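Local coordinates for protein DNA-(apurinic or apyrimidinic site) endonuclease 2 (Xenopus laevis, PDB 6WCD) that acts in base excision repair as a weak apurinic/apyrimidinic endonuclease and a 3'-5' DNA exonuclease that depends on magnesium or manganese, at residues A[123-126]-A[132-135]; A[241-244]-A[249-252]; A[255-258]-A[263-266]. All coordinates share one frame; numbering follows the deposited sequence.

Interaction 1 (A[123-126]-A[132-135]); sequences QHRI and KEET
R125 lies across the E133 side chain at about a right angle, and its guanidinium also reaches T135. The two strands run antiparallel, with their axes 4.6 Å apart at closest approach. R125 and T135 form a non-hydrogen-bonded pair, and their side chains lie on one face of the sheet. I126 and E134 form the next, hydrogen-bonded pair and turn to the other face. Its two bonds are I126 N to E134 O at 2.8 Å and E134 N to I126 O at 2.9 Å.

The R125 chain bends at chi2 (-68°) and again at chi3 (-94°). This brings the guanidinium over the neighbouring strand. NE of R125 then gives a salt bridge to OE2 of E133, 2.7 Å long. The bond is not coplanar: NE comes from above the carboxylate plane, and the two flat groups are 54° apart. CG of E133 sits over one face of the guanidinium, toward its rim. In one of the two T135 conformers, NH2 of R125 bonds OG1 at 3.0 Å, with the oxygen near the guanidinium plane. I312 of strand 310-312 touches both R125 and E133.

The I126 side chain is on the other face, and its CG1 lies 3.6 Å from the backbone O of E134. OE1 of E134 bonds H177 NE2 and N128 ND2, and the end of Q123 bonds T137.

Rotation of the guanidinium is probably limited while T135 keeps that conformer. The salt bridge probably balances the E133 charge near the turn of this beta hairpin.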
ATOM      1  N   GLN A 123       3.854   6.338  10.030  1.00 12.57           N
ATOM      2  CA  GLN A 123       2.954   7.208  10.767  1.00 13.84           C
ATOM      3  C   GLN A 123       3.491   8.622  10.708  1.00 14.02           C
ATOM      4  O   GLN A 123       4.656   8.860  11.012  1.00 15.37           O
ATOM      5  CB  GLN A 123       2.818   6.699  12.199  1.00 17.52           C
ATOM      6  CG  GLN A 123       1.779   7.353  13.013  1.00 27.54           C
ATOM      7  CD  GLN A 123       1.557   6.563  14.290  1.00 35.69           C
ATOM      8  OE1 GLN A 123       2.280   6.752  15.268  1.00 39.01           O
ATOM      9  NE2 GLN A 123       0.589   5.654  14.273  1.00 20.72           N
ATOM     10  N   HIS A 124       2.607   9.556  10.336  1.00 14.61           N
ATOM     11  CA  HIS A 124       2.946  10.920   9.973  1.00 15.84           C
ATOM     12  C   HIS A 124       2.084  11.862  10.798  1.00 18.18           C
ATOM     13  O   HIS A 124       0.863  11.703  10.854  1.00 22.54           O
ATOM     14  CB  HIS A 124       2.658  11.147   8.479  1.00 15.25           C
ATOM     15  CG  HIS A 124       3.295  10.128   7.579  1.00 14.61           C
ATOM     16  ND1 HIS A 124       4.514  10.319   6.977  1.00 15.57           N
ATOM     17  CD2 HIS A 124       2.900   8.876   7.240  1.00 13.80           C
ATOM     18  CE1 HIS A 124       4.841   9.221   6.305  1.00 14.16           C
ATOM     19  NE2 HIS A 124       3.882   8.340   6.437  1.00 14.89           N
ATOM     20  N   ARG A 125       2.662  12.909  11.343  1.00 15.42           N
ATOM     21  CA  ARG A 125       1.807  13.931  11.941  1.00 15.84           C
ATOM     22  C   ARG A 125       1.339  14.880  10.841  1.00 17.00           C
ATOM     23  O   ARG A 125       2.093  15.204   9.912  1.00 16.27           O
ATOM     24  CB  ARG A 125       2.565  14.692  13.003  1.00 20.24           C
ATOM     25  CG  ARG A 125       2.896  13.842  14.227  1.00 26.55           C
ATOM     26  CD  ARG A 125       1.628  13.445  15.050  1.00 34.12           C
ATOM     27  NE  ARG A 125       1.367  14.395  16.140  1.00 55.29           N
ATOM     28  CZ  ARG A 125       0.303  14.380  16.945  1.00 56.61           C
ATOM     29  NH1 ARG A 125       0.193  15.285  17.906  1.00 77.87           N
ATOM     30  NH2 ARG A 125      -0.660  13.485  16.803  1.00 41.74           N
ATOM     31  N   ILE A 126       0.090  15.321  10.950  1.00 15.81           N
ATOM     32  CA  ILE A 126      -0.506  16.193   9.937  1.00 14.95           C
ATOM     33  C   ILE A 126      -1.273  17.276  10.685  1.00 16.02           C
ATOM     34  O   ILE A 126      -1.694  17.111  11.833  1.00 17.61           O
ATOM     35  CB  ILE A 126      -1.440  15.465   8.938  1.00 15.34           C
ATOM     36  CG1 ILE A 126      -2.610  14.770   9.670  1.00 21.24           C
ATOM     37  CG2 ILE A 126      -0.651  14.535   8.037  1.00 16.60           C
ATOM     38  CD1 ILE A 126      -3.744  14.338   8.754  1.00 25.19           C
ATOM     39  N   LYS A 132      -5.417  21.627  13.760  1.00 20.03           N
ATOM     40  CA  LYS A 132      -5.065  20.739  14.865  1.00 20.15           C
ATOM     41  C   LYS A 132      -4.169  19.630  14.380  1.00 17.82           C
ATOM     42  O   LYS A 132      -4.340  19.097  13.285  1.00 17.05           O
ATOM     43  CB  LYS A 132      -6.322  20.111  15.496  1.00 24.21           C
ATOM     44  CG  LYS A 132      -6.024  19.119  16.607  1.00 54.38           C
ATOM     45  CD  LYS A 132      -7.294  18.495  17.185  1.00 75.08           C
ATOM     46  CE  LYS A 132      -6.974  17.225  17.958  1.00 87.48           C
ATOM     47  NZ  LYS A 132      -5.578  17.236  18.495  1.00101.49           N
ATOM     48  N   GLU A 133      -3.207  19.257  15.222  1.00 21.55           N
ATOM     49  CA  GLU A 133      -2.306  18.168  14.877  1.00 21.09           C
ATOM     50  C   GLU A 133      -2.955  16.826  15.147  1.00 19.81           C
ATOM     51  O   GLU A 133      -3.505  16.601  16.242  1.00 22.31           O
ATOM     52  CB  GLU A 133      -1.008  18.278  15.680  1.00 23.97           C
ATOM     53  CG  GLU A 133       0.123  17.438  15.099  1.00 36.29           C
ATOM     54  CD  GLU A 133       1.461  17.729  15.756  1.00 56.62           C
ATOM     55  OE1 GLU A 133       1.629  18.854  16.288  1.00 45.91           O
ATOM     56  OE2 GLU A 133       2.336  16.832  15.749  1.00 45.14           O
ATOM     57  N   GLU A 134      -2.855  15.941  14.171  1.00 17.87           N
ATOM     58  CA  GLU A 134      -3.383  14.587  14.242  1.00 17.58           C
ATOM     59  C   GLU A 134      -2.350  13.646  13.669  1.00 16.74           C
ATOM     60  O   GLU A 134      -1.391  14.023  13.007  1.00 17.05           O
ATOM     61  CB  GLU A 134      -4.683  14.443  13.438  1.00 19.03           C
ATOM     62  CG  GLU A 134      -5.779  15.344  14.002  1.00 36.56           C
ATOM     63  CD  GLU A 134      -7.171  14.828  13.736  1.00 64.69           C
ATOM     64  OE1 GLU A 134      -7.728  15.164  12.672  1.00 64.51           O
ATOM     65  OE2 GLU A 134      -7.703  14.090  14.596  1.00 74.73           O
ATOM     66  N   THR A 135      -2.545  12.348  13.908  1.00 17.42           N
ATOM     67  CA  THR A 135      -1.706  11.321  13.331  0.58 17.92           C
ATOM     68  C   THR A 135      -2.380  10.745  12.098  1.00 16.46           C
ATOM     69  O   THR A 135      -3.611  10.552  12.091  1.00 17.19           O
ATOM     70  CB  THR A 135      -1.462  10.221  14.371  0.58 19.65           C
ATOM     71  OG1 THR A 135      -0.836  10.801  15.519  0.58 24.08           O
ATOM     72  CG2 THR A 135      -0.610   9.118  13.808  0.58 18.29           C
TER

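Interaction 2 (A[241-244]-A[249-252]); sequences DSFR and TQKN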
ATOM      1  N   ASP A 241     -13.485   3.972  -0.246  1.00 16.92           N
ATOM      2  CA  ASP A 241     -12.737   3.894  -1.508  1.00 16.64           C
ATOM      3  C   ASP A 241     -12.657   5.296  -2.103  1.00 17.96           C
ATOM      4  O   ASP A 241     -13.645   5.813  -2.642  1.00 17.42           O
ATOM      5  CB  ASP A 241     -13.483   2.930  -2.416  1.00 16.07           C
ATOM      6  CG  ASP A 241     -12.822   2.688  -3.762  1.00 20.53           C
ATOM      7  OD1 ASP A 241     -11.893   3.408  -4.171  1.00 19.08           O
ATOM      8  OD2 ASP A 241     -13.294   1.758  -4.459  1.00 19.03           O
ATOM      9  N   SER A 242     -11.517   5.950  -1.955  1.00 14.44           N
ATOM     10  CA  SER A 242     -11.493   7.384  -2.250  1.00 13.46           C
ATOM     11  C   SER A 242     -11.738   7.651  -3.719  1.00 15.08           C
ATOM     12  O   SER A 242     -12.322   8.669  -4.073  1.00 15.14           O
ATOM     13  CB  SER A 242     -10.160   7.996  -1.789  1.00 13.94           C
ATOM     14  OG  SER A 242      -9.002   7.528  -2.509  1.00 13.81           O
ATOM     15  N   PHE A 243     -11.220   6.805  -4.608  1.00 13.84           N
ATOM     16  CA  PHE A 243     -11.485   7.026  -6.015  1.00 15.90           C
ATOM     17  C   PHE A 243     -12.979   7.136  -6.273  1.00 18.11           C
ATOM     18  O   PHE A 243     -13.425   8.011  -7.013  1.00 16.74           O
ATOM     19  CB  PHE A 243     -10.903   5.913  -6.880  1.00 13.71           C
ATOM     20  CG  PHE A 243     -11.181   6.067  -8.363  1.00 13.74           C
ATOM     21  CD1 PHE A 243     -10.612   7.083  -9.108  1.00 16.04           C
ATOM     22  CD2 PHE A 243     -12.014   5.194  -9.018  1.00 15.50           C
ATOM     23  CE1 PHE A 243     -10.938   7.270 -10.436  1.00 16.89           C
ATOM     24  CE2 PHE A 243     -12.319   5.339 -10.323  1.00 18.70           C
ATOM     25  CZ  PHE A 243     -11.787   6.367 -11.055  1.00 16.62           C
ATOM     26  N   ARG A 244     -13.786   6.245  -5.668  1.00 16.39           N
ATOM     27  CA  ARG A 244     -15.211   6.268  -5.944  1.00 16.27           C
ATOM     28  C   ARG A 244     -15.951   7.340  -5.168  1.00 20.26           C
ATOM     29  O   ARG A 244     -17.061   7.720  -5.550  1.00 20.88           O
ATOM     30  CB  ARG A 244     -15.810   4.884  -5.635  1.00 18.68           C
ATOM     31  CG  ARG A 244     -15.409   3.865  -6.639  1.00 17.19           C
ATOM     32  CD  ARG A 244     -15.889   4.169  -8.053  1.00 22.48           C
ATOM     33  NE  ARG A 244     -15.427   3.127  -8.972  1.00 22.24           N
ATOM     34  CZ  ARG A 244     -15.408   3.248 -10.296  1.00 19.30           C
ATOM     35  NH1 ARG A 244     -15.725   4.383 -10.885  1.00 20.32           N
ATOM     36  NH2 ARG A 244     -14.975   2.236 -11.023  1.00 20.46           N
ATOM     37  N   THR A 249     -19.158   7.046 -10.837  1.00 23.31           N
ATOM     38  CA  THR A 249     -19.717   6.404 -12.031  1.00 25.44           C
ATOM     39  C   THR A 249     -18.718   6.278 -13.179  1.00 26.67           C
ATOM     40  O   THR A 249     -19.096   5.816 -14.271  1.00 30.44           O
ATOM     41  CB  THR A 249     -20.952   7.160 -12.540  1.00 29.59           C
ATOM     42  OG1 THR A 249     -20.569   8.451 -13.007  1.00 32.24           O
ATOM     43  CG2 THR A 249     -22.005   7.301 -11.462  1.00 35.05           C
ATOM     44  N   GLN A 250     -17.458   6.640 -12.981  1.00 23.04           N
ATOM     45  CA  GLN A 250     -16.508   6.628 -14.098  1.00 22.17           C
ATOM     46  C   GLN A 250     -16.271   5.193 -14.587  1.00 22.13           C
ATOM     47  O   GLN A 250     -15.913   4.318 -13.791  1.00 21.86           O
ATOM     48  CB  GLN A 250     -15.192   7.257 -13.656  1.00 21.99           C
ATOM     49  CG  GLN A 250     -14.134   7.376 -14.737  1.00 24.90           C
ATOM     50  CD  GLN A 250     -12.898   8.147 -14.289  1.00 36.47           C
ATOM     51  OE1 GLN A 250     -12.978   9.113 -13.505  1.00 34.62           O
ATOM     52  NE2 GLN A 250     -11.735   7.714 -14.766  1.00 36.49           N
ATOM     53  N   LYS A 251     -16.449   4.984 -15.889  1.00 25.73           N
ATOM     54  CA  LYS A 251     -16.278   3.682 -16.537  1.00 23.86           C
ATOM     55  C   LYS A 251     -14.846   3.471 -17.028  1.00 23.17           C
ATOM     56  O   LYS A 251     -14.111   4.409 -17.300  1.00 26.25           O
ATOM     57  CB  LYS A 251     -17.233   3.583 -17.738  1.00 31.34           C
ATOM     58  CG  LYS A 251     -18.675   3.682 -17.369  1.00 35.74           C
ATOM     59  CD  LYS A 251     -19.542   3.652 -18.638  1.00 52.03           C
ATOM     60  CE  LYS A 251     -20.851   2.903 -18.422  1.00 67.94           C
ATOM     61  NZ  LYS A 251     -21.781   3.056 -19.596  1.00 72.59           N
ATOM     62  N   ASN A 252     -14.452   2.181 -17.127  1.00 27.14           N
ATOM     63  CA  ASN A 252     -13.127   1.809 -17.679  1.00 28.52           C
ATOM     64  C   ASN A 252     -11.965   2.371 -16.905  1.00 31.68           C
ATOM     65  O   ASN A 252     -10.879   2.644 -17.444  1.00 31.64           O
ATOM     66  CB  ASN A 252     -13.040   2.239 -19.145  1.00 33.55           C
ATOM     67  CG  ASN A 252     -14.173   1.685 -19.957  1.00 37.31           C
ATOM     68  OD1 ASN A 252     -14.880   2.420 -20.660  1.00 58.83           O
ATOM     69  ND2 ASN A 252     -14.388   0.390 -19.849  1.00 39.98           N
TER
HETATM   70  O   HOH W   1     -14.323   1.869 -13.701  1.00 27.53           O
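R244, in the first turn of helix 242-246, faces the irregular segment 249-252 across a short reversal, with the CA atoms of R244 and T249 7.6 Å apart. The main bond joins side chain to backbone. NH1 of R244 donates to Q250 O at 2.9 Å, and the N-H...O angle is nearly straight at 169°. The oxygen lies in the guanidinium plane, and NH1 meets it in the carbonyl plane, on a lone pair. A water accepts from R244 NH2 at 2.8 Å and donates to the same Q250 O. Two neighbouring nitrogens of the arginine therefore hold one carbonyl, one directly and one through water. NH2 also makes a salt bridge with D192, and NH1 bonds H247 O.

F243 meets Q250 differently. With CG anti to the backbone N (chi1 178°), the ring reaches out to the glutamine. Its CZ edge lies 3.9 Å from Q250 CD, and ring and amide planes are 76° apart. CE2 of F243 also lies over one face of the R244 guanidinium.

D241 occupies the N-cap position of the helix. An arginine of a short helix thus bonds a backbone carbonyl of the following loop, in the endonuclease/exonuclease/phosphatase fold.

Interaction 3 (A[255-258]-A[263-266]); sequences TCWC and ARQT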
ATOM      1  N   THR A 255      -6.651  -0.260 -13.411  1.00 13.07           N
ATOM      2  CA  THR A 255      -5.291  -0.051 -12.943  1.00 11.84           C
ATOM      3  C   THR A 255      -4.346  -1.184 -13.290  1.00 12.98           C
ATOM      4  O   THR A 255      -3.144  -1.106 -12.975  1.00 14.05           O
ATOM      5  CB  THR A 255      -5.252   0.178 -11.443  1.00 14.03           C
ATOM      6  OG1 THR A 255      -5.706  -0.979 -10.722  1.00 14.13           O
ATOM      7  CG2 THR A 255      -6.070   1.377 -11.069  1.00 15.38           C
ATOM      8  N   CYS A 256      -4.857  -2.276 -13.875  1.00 12.74           N
ATOM      9  CA  CYS A 256      -4.075  -3.476 -14.089  1.00 14.10           C
ATOM     10  C   CYS A 256      -4.517  -4.134 -15.364  1.00 15.59           C
ATOM     11  O   CYS A 256      -5.731  -4.360 -15.557  1.00 16.39           O
ATOM     12  CB  CYS A 256      -4.218  -4.427 -12.910  1.00 14.22           C
ATOM     13  SG  CYS A 256      -3.208  -5.967 -13.076  1.00 19.60           S
ATOM     14  N   TRP A 257      -3.531  -4.520 -16.210  1.00 15.24           N
ATOM     15  CA  TRP A 257      -3.744  -5.204 -17.481  1.00 16.95           C
ATOM     16  C   TRP A 257      -2.650  -6.261 -17.596  1.00 26.96           C
ATOM     17  O   TRP A 257      -1.454  -5.962 -17.371  1.00 22.02           O
ATOM     18  CB  TRP A 257      -3.648  -4.257 -18.681  1.00 17.75           C
ATOM     19  CG  TRP A 257      -4.477  -2.994 -18.601  1.00 14.57           C
ATOM     20  CD1 TRP A 257      -5.665  -2.772 -19.163  1.00 18.18           C
ATOM     21  CD2 TRP A 257      -4.132  -1.797 -17.877  1.00 14.16           C
ATOM     22  NE1 TRP A 257      -6.113  -1.503 -18.870  1.00 18.23           N
ATOM     23  CE2 TRP A 257      -5.178  -0.894 -18.055  1.00 17.09           C
ATOM     24  CE3 TRP A 257      -3.034  -1.430 -17.107  1.00 16.45           C
ATOM     25  CZ2 TRP A 257      -5.171   0.353 -17.520  1.00 19.65           C
ATOM     26  CZ3 TRP A 257      -3.026  -0.137 -16.559  1.00 19.03           C
ATOM     27  CH2 TRP A 257      -4.079   0.703 -16.740  1.00 18.37           C
ATOM     28  N   CYS A 258      -2.999  -7.448 -18.056  1.00 26.24           N
ATOM     29  CA  CYS A 258      -1.967  -8.457 -18.148  1.00 27.10           C
ATOM     30  C   CYS A 258      -0.911  -8.103 -19.185  1.00 30.56           C
ATOM     31  O   CYS A 258      -1.172  -7.450 -20.160  1.00 27.61           O
ATOM     32  CB  CYS A 258      -2.548  -9.839 -18.385  1.00 30.00           C
ATOM     33  SG  CYS A 258      -3.373  -9.998 -19.990  1.00 30.00           S
ATOM     34  N   ALA A 263      -3.231  -6.327 -23.856  1.00 24.40           N
ATOM     35  CA  ALA A 263      -4.352  -5.994 -22.989  1.00 23.94           C
ATOM     36  C   ALA A 263      -4.413  -4.509 -22.669  1.00 24.26           C
ATOM     37  O   ALA A 263      -5.491  -3.939 -22.553  1.00 20.07           O
ATOM     38  CB  ALA A 263      -4.274  -6.786 -21.689  1.00 19.52           C
ATOM     39  N   ARG A 264      -3.268  -3.872 -22.417  1.00 21.67           N
ATOM     40  CA  ARG A 264      -3.374  -2.470 -22.022  1.00 22.89           C
ATOM     41  C   ARG A 264      -3.923  -1.610 -23.135  1.00 27.39           C
ATOM     42  O   ARG A 264      -4.639  -0.632 -22.877  1.00 30.86           O
ATOM     43  CB  ARG A 264      -2.004  -1.944 -21.566  1.00 25.24           C
ATOM     44  CG  ARG A 264      -2.076  -0.541 -20.940  1.00 20.77           C
ATOM     45  CD  ARG A 264      -0.860  -0.343 -20.089  1.00 24.84           C
ATOM     46  NE  ARG A 264      -0.859   0.963 -19.421  1.00 22.16           N
ATOM     47  CZ  ARG A 264       0.012   1.265 -18.454  1.00 19.75           C
ATOM     48  NH1 ARG A 264       0.911   0.406 -18.054  1.00 20.93           N
ATOM     49  NH2 ARG A 264      -0.040   2.455 -17.914  1.00 19.00           N
ATOM     50  N   GLN A 265      -3.640  -1.969 -24.385  1.00 26.06           N
ATOM     51  CA  GLN A 265      -4.168  -1.251 -25.517  1.00 24.86           C
ATOM     52  C   GLN A 265      -5.651  -1.528 -25.753  1.00 28.13           C
ATOM     53  O   GLN A 265      -6.356  -0.677 -26.273  1.00 28.78           O
ATOM     54  CB  GLN A 265      -3.380  -1.641 -26.775  1.00 29.34           C
ATOM     55  CG  GLN A 265      -1.897  -1.170 -26.763  1.00 47.24           C
ATOM     56  CD  GLN A 265      -1.056  -1.755 -25.617  1.00 54.11           C
ATOM     57  OE1 GLN A 265      -0.937  -2.983 -25.453  1.00 42.99           O
ATOM     58  NE2 GLN A 265      -0.470  -0.865 -24.813  1.00 49.12           N
ATOM     59  N   THR A 266      -6.131  -2.744 -25.449  1.00 23.14           N
ATOM     60  CA  THR A 266      -7.543  -3.044 -25.691  1.00 20.90           C
ATOM     61  C   THR A 266      -8.386  -2.743 -24.453  1.00 23.62           C
ATOM     62  O   THR A 266      -9.616  -2.921 -24.499  1.00 29.58           O
ATOM     63  CB  THR A 266      -7.724  -4.507 -26.065  1.00 21.43           C
ATOM     64  OG1 THR A 266      -7.249  -5.318 -25.004  1.00 20.43           O
ATOM     65  CG2 THR A 266      -6.988  -4.852 -27.315  1.00 25.02           C
TER
HETATM   66  O   HOH W   2      -0.666  -5.192 -21.817  1.00 29.02           O
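W257 lays one face of its indole along R264, and the two side chains run obliquely to each other. The tryptophan comes from the short, weakly bonded strand 256-257, and the arginine from helix 263-266. Here the CA atoms of W257 and R264 are 5.3 Å apart.

R264 can be followed along the ring. Its CA sits over the five-membered ring as a CH-pi contact, 3.9 Å from the centroid. CB packs on W257 CB and CG. The next carbon, CG, lies 3.9 Å from CD2 of W257, above the ring but toward its rim. CD then meets CE3 at 3.8 Å. NE and CZ both come to CZ3 of W257, each at 3.8 Å. The guanidinium ends nearly parallel to the indole, with the planes 13° apart. With CG anti to the backbone N (chi1 -171°) and the chain extended to NE, the arginine spans the indole from one ring to the other. Its NH2 goes on to P293 O and V295 O. The indole NE1 bonds N267.

At the helix start, CB of A263 packs on W257 CB and lies 3.7 Å from C258 SG. A water receives the N-H of R264 and donates to C258 O, so it links the two backbones.

Replacing W257 by an alanine here would probably leave the R264 chain without the flat surface it lies on, and N267 without its indole partner.

W257 also lies near D299, a magnesium-binding residue, and its backbone bonds that residue. No direct hydrogen bond crosses the contact. The segments are held by packing and one water, while the nearly parallel packing leaves NH2 able to bond the carbonyls of P293 and V295.

In the fold
Along the chain the three contacts come in series, and none nests in or crosses another. Interaction 1 closes the turn of the hairpin made by strands 119-127 and 133-142. Much later, interaction 2 closes the reversal after helix 242-246. Interaction 3 follows directly and closes the short connection from strand 256-257 to helix 263-266, just before strand 269-278. Interactions 2 and 3 adjoin in sequence, with centres about 17 Å apart. Interactions 1 and 3 reach the same mixed sheet on opposite sides of the chain's centre, their centres about 37 Å apart. Interaction 3 lies near the metal, the C258 side chain about 10 Å from bound magnesium, while interaction 1 is remote from the annotated sites.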